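Local coordinates for protein putative 4-hydroxybenzoyl-CoA thioesterase (Geobacillus stearothermophilus, PDB 2OIW) that probably hydrolyses acyl-CoA thioesters, as a predicted thioesterase of the hotdog-fold superfamily, at residues M4-I9 and T73-I78; I88-H93 and G102-V107. All coordinates share one frame; numbering follows the deposited sequence.

Contact 1 of 2, residues M4-I9 and T73-I78; sequences MFTTVI and TVYTGI
Met4, a selenomethionine just ahead of strand 5-9, and Thr6 within it reach the Tyr75 ring. Met4 CG, lodged between its backbone N and carbonyl carbon (chi1 85°), meets the ring at its edge, 3.7 Å from Tyr75 CB; further bends beyond CG leave SE 5.3 Å from the ring centroid, an oblique Met-aromatic contact. Thr6 runs alongside Tyr75, pointing the same way, its OG1 approaching Tyr75 CD1 obliquely at 3.7 Å, while its methyl CG2 crosses to Thr73 CG2 at 3.6 Å. Thr73 CG2 in turn lies over one face of the Tyr75 ring, toward the rim.

On the other face of the sheet, Phe5, Thr7, Val74 and Thr76 line up as two hydrogen-bonded antiparallel pairs. The bond from Val74 N to Thr7 O, 2.8 Å long, is almost straight at the hydrogen (177°). A water bridges the strands there: it lies 2.7 Å from Thr7 OG1 and donates to Thr76 OG1 at 3.0 Å. Farther along, Ile9 CD1 touches Val74 CG2 at 3.9 Å.

The pairing adds strand 5-9 to the edge of the curved antiparallel hotdog sheet, beside strand 72-81, whose other neighbour is strand 85-94. Helix 36-42 packs on Phe5 and Thr76, helix 27-34 on Val74 and Ile9, and Trp132 touches Met4 and Tyr75 on the reverse face.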
loop_
_atom_site.group_PDB
_atom_site.type_symbol
_atom_site.label_atom_id
_atom_site.label_comp_id
_atom_site.label_asym_id
_atom_site.label_seq_id
_atom_site.Cartn_x
_atom_site.Cartn_y
_atom_site.Cartn_z
HETATM N N MSE A 4 13.152 -0.394 24.570
HETATM C CA MSE A 4 12.543 -0.543 23.245
HETATM C C MSE A 4 13.232 0.241 22.087
HETATM O O MSE A 4 13.976 1.196 22.335
HETATM C CB MSE A 4 11.021 -0.324 23.311
HETATM C CG MSE A 4 10.542 1.109 23.232
HETATM SE SE MSE A 4 11.040 2.157 24.776
HETATM C CE MSE A 4 9.755 1.409 26.065
ATOM N N PHE A 5 13.036 -0.205 20.846
ATOM C CA PHE A 5 13.530 0.518 19.661
ATOM C C PHE A 5 12.538 1.607 19.362
ATOM O O PHE A 5 11.354 1.423 19.594
ATOM C CB PHE A 5 13.628 -0.388 18.430
ATOM C CG PHE A 5 14.481 -1.613 18.626
ATOM C CD1 PHE A 5 15.874 -1.531 18.565
ATOM C CD2 PHE A 5 13.896 -2.844 18.877
ATOM C CE1 PHE A 5 16.663 -2.648 18.739
ATOM C CE2 PHE A 5 14.684 -3.981 19.060
ATOM C CZ PHE A 5 16.058 -3.888 18.977
ATOM N N THR A 6 13.033 2.735 18.867
ATOM C CA THR A 6 12.252 3.939 18.579
ATOM C C THR A 6 12.404 4.341 17.099
ATOM O O THR A 6 13.518 4.524 16.621
ATOM C CB THR A 6 12.747 5.119 19.438
ATOM O OG1 THR A 6 12.485 4.834 20.805
ATOM C CG2 THR A 6 12.018 6.414 19.053
ATOM N N THR A 7 11.289 4.497 16.389
ATOM C CA THR A 7 11.322 4.724 14.954
ATOM C C THR A 7 10.345 5.859 14.684
ATOM O O THR A 7 9.135 5.682 14.832
ATOM C CB THR A 7 10.896 3.426 14.168
ATOM O OG1 THR A 7 11.690 2.315 14.599
ATOM C CG2 THR A 7 11.082 3.580 12.660
ATOM N N VAL A 8 10.868 7.017 14.313
ATOM C CA VAL A 8 10.048 8.172 13.891
ATOM C C VAL A 8 9.690 8.038 12.407
ATOM O O VAL A 8 10.564 7.770 11.568
ATOM C CB VAL A 8 10.765 9.561 14.141
ATOM C CG1 VAL A 8 9.819 10.722 13.835
ATOM C CG2 VAL A 8 11.265 9.679 15.590
ATOM N N ILE A 9 8.409 8.250 12.093
ATOM C CA ILE A 9 7.898 8.161 10.734
ATOM C C ILE A 9 7.075 9.393 10.401
ATOM O O ILE A 9 6.287 9.862 11.238
ATOM C CB ILE A 9 6.999 6.927 10.613
ATOM C CG1 ILE A 9 7.870 5.668 10.643
ATOM C CG2 ILE A 9 6.141 7.001 9.361
ATOM C CD1 ILE A 9 7.131 4.352 10.734
ATOM N N THR A 73 5.629 8.161 16.260
ATOM C CA THR A 73 6.741 7.385 16.778
ATOM C C THR A 73 6.277 5.996 17.126
ATOM O O THR A 73 5.314 5.819 17.877
ATOM C CB THR A 73 7.368 8.031 18.031
ATOM O OG1 THR A 73 7.666 9.395 17.738
ATOM C CG2 THR A 73 8.639 7.321 18.419
ATOM N N VAL A 74 7.000 5.025 16.576
ATOM C CA VAL A 74 6.783 3.612 16.847
ATOM C C VAL A 74 7.788 3.163 17.880
ATOM O O VAL A 74 8.997 3.376 17.721
ATOM C CB VAL A 74 6.897 2.786 15.545
ATOM C CG1 VAL A 74 6.431 1.317 15.771
ATOM C CG2 VAL A 74 6.048 3.481 14.427
ATOM N N TYR A 75 7.265 2.587 18.963
ATOM C CA TYR A 75 8.066 1.933 19.995
ATOM C C TYR A 75 7.864 0.443 19.878
ATOM O O TYR A 75 6.730 -0.042 19.886
ATOM C CB TYR A 75 7.628 2.381 21.369
ATOM C CG TYR A 75 7.767 3.864 21.573
ATOM C CD1 TYR A 75 8.980 4.411 22.023
ATOM C CD2 TYR A 75 6.701 4.720 21.339
ATOM C CE1 TYR A 75 9.118 5.771 22.232
ATOM C CE2 TYR A 75 6.839 6.100 21.531
ATOM C CZ TYR A 75 8.045 6.603 21.986
ATOM O OH TYR A 75 8.198 7.938 22.172
ATOM N N THR A 76 8.969 -0.284 19.818
ATOM C CA THR A 76 8.935 -1.705 19.532
ATOM C C THR A 76 9.849 -2.402 20.520
ATOM O O THR A 76 11.021 -2.064 20.629
ATOM C CB THR A 76 9.368 -1.988 18.077
ATOM O OG1 THR A 76 8.580 -1.179 17.172
ATOM C CG2 THR A 76 9.163 -3.479 17.755
ATOM N N GLY A 77 9.285 -3.345 21.265
ATOM C CA GLY A 77 10.042 -4.056 22.284
ATOM C C GLY A 77 9.737 -5.531 22.207
ATOM O O GLY A 77 8.836 -5.955 21.465
ATOM N N ILE A 78 10.467 -6.304 23.005
ATOM C CA ILE A 78 10.285 -7.741 23.081
ATOM C C ILE A 78 9.490 -8.088 24.337
ATOM O O ILE A 78 9.948 -7.828 25.444
ATOM C CB ILE A 78 11.665 -8.463 23.096
ATOM C CG1 ILE A 78 12.495 -8.105 21.839
ATOM C CG2 ILE A 78 11.499 -10.001 23.288
ATOM C CD1 ILE A 78 11.844 -8.578 20.535
HETATM O O HOH W 1 10.406 1.072 16.605
#

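Contact 2 of 2, residues I88-H93 and G102-V107; sequences IYEEIH and GRSVYV
Glu90 and Ser104 meet on the buried face of this antiparallel hairpin, where Ser104 OG donates to Glu90 OE2 at 2.9 Å. The hydroxyl approaches from above the carboxylate plane, 35° out of it. With chi1 at 46°, Glu90 CG sits between backbone N and carbonyl carbon, and the bent chain carries the carboxylate across Gly102 toward the serine. Packing is tight here: Glu90 CG lies 3.5 Å from Gly102 O, and a CB on Gly102 would crowd that CG. Ile88 closes the same face, its CB 3.5 Å from Ser104 OG and its CD1 touching Tyr106 CD1 at 3.8 Å. The backbone bond from Ile88 N to Ser104 O is short, at 2.6 Å. Arg35 forms a salt bridge with Glu90 OE2, so an alanine in place of Glu90 would probably leave both Ser104 OG and the Arg35 charge without this mate.

On the reverse face Tyr89 is still buried, but Arg103 is partly exposed and the contact sparser. Tyr89 CD1 stands over the centre of the Arg103 guanidinium face, 3.9 Å from CZ, the planes 53° apart. Arg103 has its salt bridge with Glu79. Tyr89 OH donates to Glu91 OE2 at 2.7 Å; the carboxylate oxygen lies in the plane of the Tyr89 ring and accepts through its anti lone pair, while His93 NE2 donates a hydrogen bond to Glu91 OE1.

Strands 85-94 and 97-110 form this hairpin in the middle of the hotdog sheet, between strands 72-81 and 53-62. Helix 27-34 covers Glu90 and Ile92, and Phe39 of helix 36-42 meets the Tyr106 ring.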
loop_
_atom_site.group_PDB
_atom_site.type_symbol
_atom_site.label_atom_id
_atom_site.label_comp_id
_atom_site.label_asym_id
_atom_site.label_seq_id
_atom_site.Cartn_x
_atom_site.Cartn_y
_atom_site.Cartn_z
ATOM N N ILE A 88 6.490 -9.723 20.128
ATOM C CA ILE A 88 6.793 -8.322 20.148
ATOM C C ILE A 88 5.629 -7.534 20.749
ATOM O O ILE A 88 4.464 -7.793 20.430
ATOM C CB ILE A 88 7.027 -7.865 18.706
ATOM C CG1 ILE A 88 8.319 -8.483 18.133
ATOM C CG2 ILE A 88 6.977 -6.361 18.585
ATOM C CD1 ILE A 88 8.394 -8.358 16.623
ATOM N N TYR A 89 5.946 -6.575 21.613
ATOM C CA TYR A 89 4.975 -5.590 22.033
ATOM C C TYR A 89 5.331 -4.257 21.358
ATOM O O TYR A 89 6.502 -3.904 21.286
ATOM C CB TYR A 89 4.905 -5.450 23.568
ATOM C CG TYR A 89 3.885 -4.422 23.968
ATOM C CD1 TYR A 89 2.528 -4.691 23.859
ATOM C CD2 TYR A 89 4.278 -3.154 24.389
ATOM C CE1 TYR A 89 1.578 -3.730 24.189
ATOM C CE2 TYR A 89 3.359 -2.204 24.710
ATOM C CZ TYR A 89 2.012 -2.488 24.615
ATOM O OH TYR A 89 1.095 -1.520 24.938
ATOM N N GLU A 90 4.339 -3.523 20.870
ATOM C CA GLU A 90 4.613 -2.313 20.082
ATOM C C GLU A 90 3.512 -1.276 20.241
ATOM O O GLU A 90 2.331 -1.624 20.473
ATOM C CB GLU A 90 4.841 -2.678 18.591
ATOM C CG GLU A 90 3.787 -3.669 18.055
ATOM C CD GLU A 90 4.289 -4.629 16.978
ATOM O OE1 GLU A 90 5.408 -4.426 16.419
ATOM O OE2 GLU A 90 3.529 -5.599 16.679
ATOM N N GLU A 91 3.889 -0.003 20.124
ATOM C CA GLU A 91 2.932 1.089 20.268
ATOM C C GLU A 91 3.236 2.166 19.238
ATOM O O GLU A 91 4.386 2.360 18.868
ATOM C CB GLU A 91 3.028 1.713 21.668
ATOM C CG GLU A 91 2.491 0.873 22.778
ATOM C CD GLU A 91 2.520 1.577 24.113
ATOM O OE1 GLU A 91 3.048 2.719 24.182
ATOM O OE2 GLU A 91 2.037 0.974 25.104
ATOM N N ILE A 92 2.201 2.850 18.768
ATOM C CA ILE A 92 2.402 4.046 17.946
ATOM C C ILE A 92 1.823 5.254 18.659
ATOM O O ILE A 92 0.685 5.212 19.131
ATOM C CB ILE A 92 1.792 3.900 16.531
ATOM C CG1 ILE A 92 2.342 2.657 15.837
ATOM C CG2 ILE A 92 2.118 5.107 15.692
ATOM C CD1 ILE A 92 1.689 2.389 14.523
ATOM N N HIS A 93 2.639 6.311 18.765
ATOM C CA HIS A 93 2.266 7.558 19.399
ATOM C C HIS A 93 2.236 8.696 18.359
ATOM O O HIS A 93 2.960 8.676 17.351
ATOM C CB HIS A 93 3.261 7.949 20.508
ATOM C CG HIS A 93 3.342 6.980 21.651
ATOM N ND1 HIS A 93 3.680 7.371 22.926
ATOM C CD2 HIS A 93 3.153 5.637 21.711
ATOM C CE1 HIS A 93 3.690 6.318 23.728
ATOM N NE2 HIS A 93 3.374 5.251 23.013
ATOM N N GLY A 102 -0.028 -2.830 19.834
ATOM C CA GLY A 102 0.001 -4.048 19.056
ATOM C C GLY A 102 0.822 -5.111 19.737
ATOM O O GLY A 102 1.705 -4.827 20.556
ATOM N N ARG A 103 0.535 -6.345 19.365
ATOM C CA ARG A 103 1.402 -7.474 19.660
ATOM C C ARG A 103 1.550 -8.308 18.394
ATOM O O ARG A 103 0.581 -8.480 17.623
ATOM C CB ARG A 103 0.760 -8.344 20.750
ATOM C CG ARG A 103 1.438 -8.320 22.094
ATOM C CD ARG A 103 0.635 -9.087 23.121
ATOM N NE ARG A 103 0.997 -8.631 24.465
ATOM C CZ ARG A 103 0.366 -7.668 25.147
ATOM N NH1 ARG A 103 -0.679 -7.043 24.617
ATOM N NH2 ARG A 103 0.787 -7.337 26.375
ATOM N N SER A 104 2.745 -8.859 18.198
ATOM C CA SER A 104 2.989 -9.767 17.084
ATOM C C SER A 104 3.927 -10.893 17.481
ATOM O O SER A 104 4.827 -10.726 18.328
ATOM C CB SER A 104 3.543 -9.017 15.862
ATOM O OG SER A 104 4.637 -8.202 16.231
ATOM N N VAL A 105 3.698 -12.051 16.885
ATOM C CA VAL A 105 4.528 -13.227 17.171
ATOM C C VAL A 105 5.171 -13.616 15.839
ATOM O O VAL A 105 4.485 -13.741 14.818
ATOM C CB VAL A 105 3.673 -14.397 17.733
ATOM C CG1 VAL A 105 4.551 -15.613 18.120
ATOM C CG2 VAL A 105 2.790 -13.933 18.924
ATOM N N TYR A 106 6.483 -13.765 15.864
ATOM C CA TYR A 106 7.281 -14.134 14.703
ATOM C C TYR A 106 7.984 -15.444 15.008
ATOM O O TYR A 106 8.284 -15.722 16.157
ATOM C CB TYR A 106 8.322 -13.056 14.467
ATOM C CG TYR A 106 7.873 -11.923 13.565
ATOM C CD1 TYR A 106 7.162 -10.849 14.071
ATOM C CD2 TYR A 106 8.181 -11.928 12.194
ATOM C CE1 TYR A 106 6.735 -9.808 13.224
ATOM C CE2 TYR A 106 7.767 -10.879 11.352
ATOM C CZ TYR A 106 7.054 -9.824 11.874
ATOM O OH TYR A 106 6.616 -8.819 11.026
ATOM N N VAL A 107 8.226 -16.254 13.985
ATOM C CA VAL A 107 9.052 -17.435 14.146
ATOM C C VAL A 107 10.347 -17.233 13.365
ATOM O O VAL A 107 10.334 -16.696 12.255
ATOM C CB VAL A 107 8.307 -18.752 13.746
ATOM C CG1 VAL A 107 7.911 -18.761 12.270
ATOM C CG2 VAL A 107 9.150 -19.978 14.086
#

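Both contacts belong to one antiparallel sheet and share a seam: strand 72-81 of contact 1 lies beside strand 85-94 of contact 2, joined by backbone bonds from Gly77 N to Tyr89 O and from Glu91 N to Tyr75 O. Contact 1 is the partly buried edge, closed by the N-terminal strand far away in sequence; contact 2 is a buried hairpin nearer the chain centre. At the edge, threonines, a water and a Met-aromatic contact predominate, whereas the interior carries a carboxylate held by a serine and an arginine. The rings of Tyr75 and His93, one from each contact, also pack edge-to-face.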